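Local coordinates for protein CutA1 (Shewanella, PDB 3AHP) that is of uncertain function but forms a trimer of the CutA1 family, which is associated with tolerance of divalent metal ions, at residues B[9-14]-B[57-62]. Residues are numbered along the deposited sequence; the frame is centred on the assembly and turned at random.
Sequences IFTTCP and VPMQIK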
loop_
_atom_site.group_PDB
_atom_site.type_symbol
_atom_site.label_atom_id
_atom_site.label_comp_id
_atom_site.label_asym_id
_atom_site.label_seq_id
_atom_site.Cartn_x
_atom_site.Cartn_y
_atom_site.Cartn_z
ATOM N N ILE B 9 5.301 6.280 -2.647
ATOM C CA ILE B 9 5.185 5.978 -4.074
ATOM C C ILE B 9 5.068 4.482 -4.304
ATOM O O ILE B 9 5.823 3.696 -3.721
ATOM C CB ILE B 9 6.401 6.493 -4.855
ATOM C CG1 ILE B 9 6.428 8.019 -4.818
ATOM C CG2 ILE B 9 6.372 5.975 -6.304
ATOM C CD1 ILE B 9 7.607 8.631 -5.563
ATOM N N PHE B 10 4.108 4.091 -5.136
ATOM C CA PHE B 10 3.975 2.689 -5.535
ATOM C C PHE B 10 4.391 2.560 -6.974
ATOM O O PHE B 10 4.006 3.371 -7.816
ATOM C CB PHE B 10 2.532 2.186 -5.391
ATOM C CG PHE B 10 2.034 2.164 -3.991
ATOM C CD1 PHE B 10 1.463 3.299 -3.426
ATOM C CD2 PHE B 10 2.138 1.016 -3.228
ATOM C CE1 PHE B 10 1.015 3.284 -2.093
ATOM C CE2 PHE B 10 1.684 0.989 -1.920
ATOM C CZ PHE B 10 1.134 2.131 -1.345
ATOM N N THR B 11 5.112 1.493 -7.272
ATOM C CA THR B 11 5.502 1.213 -8.642
ATOM C C THR B 11 5.847 -0.259 -8.772
ATOM O O THR B 11 5.703 -1.011 -7.841
ATOM C CB THR B 11 6.679 2.106 -9.102
ATOM O OG1 THR B 11 6.904 1.908 -10.497
ATOM C CG2 THR B 11 7.941 1.776 -8.351
ATOM N N THR B 12 6.333 -0.661 -9.926
ATOM C CA THR B 12 6.303 -2.059 -10.300
ATOM C C THR B 12 7.426 -2.264 -11.293
ATOM O O THR B 12 7.713 -1.369 -12.056
ATOM C CB THR B 12 4.948 -2.380 -10.962
ATOM O OG1 THR B 12 4.262 -3.397 -10.220
ATOM C CG2 THR B 12 5.135 -2.782 -12.402
ATOM N N CYS B 13 8.140 -3.378 -11.202
ATOM C CA CYS B 13 9.147 -3.719 -12.196
ATOM C C CYS B 13 8.891 -5.102 -12.753
ATOM O O CYS B 13 8.332 -5.935 -12.056
ATOM C CB CYS B 13 10.539 -3.666 -11.580
ATOM S SG CYS B 13 11.163 -2.002 -11.305
ATOM N N PRO B 14 9.340 -5.371 -13.997
ATOM C CA PRO B 14 9.059 -6.655 -14.655
ATOM C C PRO B 14 9.748 -7.837 -14.000
ATOM O O PRO B 14 9.287 -8.957 -14.147
ATOM C CB PRO B 14 9.600 -6.452 -16.065
ATOM C CG PRO B 14 9.505 -4.994 -16.281
ATOM C CD PRO B 14 9.899 -4.404 -14.954
ATOM N N VAL B 57 7.394 -7.234 -10.056
ATOM C CA VAL B 57 7.904 -6.987 -8.753
ATOM C C VAL B 57 7.540 -5.617 -8.197
ATOM O O VAL B 57 7.878 -4.610 -8.745
ATOM C CB VAL B 57 9.372 -7.284 -8.744
ATOM C CG1 VAL B 57 10.155 -6.115 -8.503
ATOM C CG2 VAL B 57 9.700 -8.343 -7.770
ATOM N N PRO B 58 6.846 -5.603 -7.078
ATOM C CA PRO B 58 6.264 -4.394 -6.535
ATOM C C PRO B 58 7.242 -3.555 -5.733
ATOM O O PRO B 58 8.085 -4.095 -5.123
ATOM C CB PRO B 58 5.172 -4.952 -5.664
ATOM C CG PRO B 58 5.629 -6.173 -5.271
ATOM C CD PRO B 58 6.398 -6.762 -6.323
ATOM N N MET B 59 7.144 -2.242 -5.793
ATOM C CA MET B 59 8.053 -1.377 -5.029
ATOM C C MET B 59 7.307 -0.294 -4.240
ATOM O O MET B 59 6.426 0.363 -4.781
ATOM C CB MET B 59 9.072 -0.709 -5.953
ATOM C CG MET B 59 10.115 -1.636 -6.518
ATOM S SD MET B 59 11.378 -0.741 -7.443
ATOM C CE MET B 59 12.639 -0.581 -6.211
ATOM N N GLN B 60 7.689 -0.094 -2.981
ATOM C CA GLN B 60 7.305 1.109 -2.251
ATOM C C GLN B 60 8.494 2.048 -2.060
ATOM O O GLN B 60 9.527 1.638 -1.556
ATOM C CB GLN B 60 6.736 0.764 -0.880
ATOM C CG GLN B 60 5.445 -0.046 -0.856
ATOM C CD GLN B 60 4.988 -0.313 0.584
ATOM O OE1 GLN B 60 4.000 -1.019 0.812
ATOM N NE2 GLN B 60 5.732 0.247 1.567
ATOM N N ILE B 61 8.331 3.311 -2.441
ATOM C CA ILE B 61 9.378 4.322 -2.241
ATOM C C ILE B 61 8.955 5.349 -1.194
ATOM O O ILE B 61 7.883 5.943 -1.294
ATOM C CB ILE B 61 9.725 5.091 -3.544
ATOM C CG1 ILE B 61 10.227 4.135 -4.636
ATOM C CG2 ILE B 61 10.751 6.166 -3.253
ATOM C CD1 ILE B 61 9.927 4.603 -6.064
ATOM N N LYS B 62 9.798 5.575 -0.196
ATOM C CA LYS B 62 9.482 6.603 0.767
ATOM C C LYS B 62 10.439 7.760 0.634
ATOM O O LYS B 62 11.660 7.570 0.614
ATOM C CB LYS B 62 9.446 6.042 2.188
ATOM C CG LYS B 62 8.349 5.004 2.389
ATOM C CD LYS B 62 8.845 3.836 3.212
ATOM C CE LYS B 62 9.235 2.650 2.352
ATOM N NZ LYS B 62 8.229 1.547 2.505
#
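Ile9 with Ile61, Thr11 with Met59 and Cys13 with Val57 are hydrogen-bonded pairs, each giving an N-H and taking one back, and these six bonds zip 9-13 and 57-62 into an antiparallel ladder. At the Ile9 end the exchange is regular: Ile9 N to Ile61 O is 2.9 Å, with the donor in the carbonyl plane. Further along the geometry changes, and Met59 N, 2.8 Å from Thr11 O, lies above the plane of the Thr11 carbonyl, 38° out of it. Thr11 turns its hydroxyl anti to the backbone N (chi1 -173°), where OG1 is hydrogen-bonded to the backbone O of Glu85, while its methyl CG2 lies 3.6 Å from Met59 CB. On the same face Ile9 CG2 meets Ile61 CD1 at 3.8 Å. Across the other face, the Phe10 ring and the extended Gln60 side chain run alongside each other, Phe10 CE2 to Gln60 CG 4.0 Å. Here Phe10 packs on Leu8 of one neighbouring subunit and Phe10 of the other.

Both are inner strands, consistent with the ferredoxin-like fold of CutA1 proteins: Phe10 bonds through its backbone to Ile87 of strand 86-94, Pro58 and Gln60 to Gly38 and Gln36 of strand 34-38, and helix 16-28 packs on Cys13, Val57 and Met59.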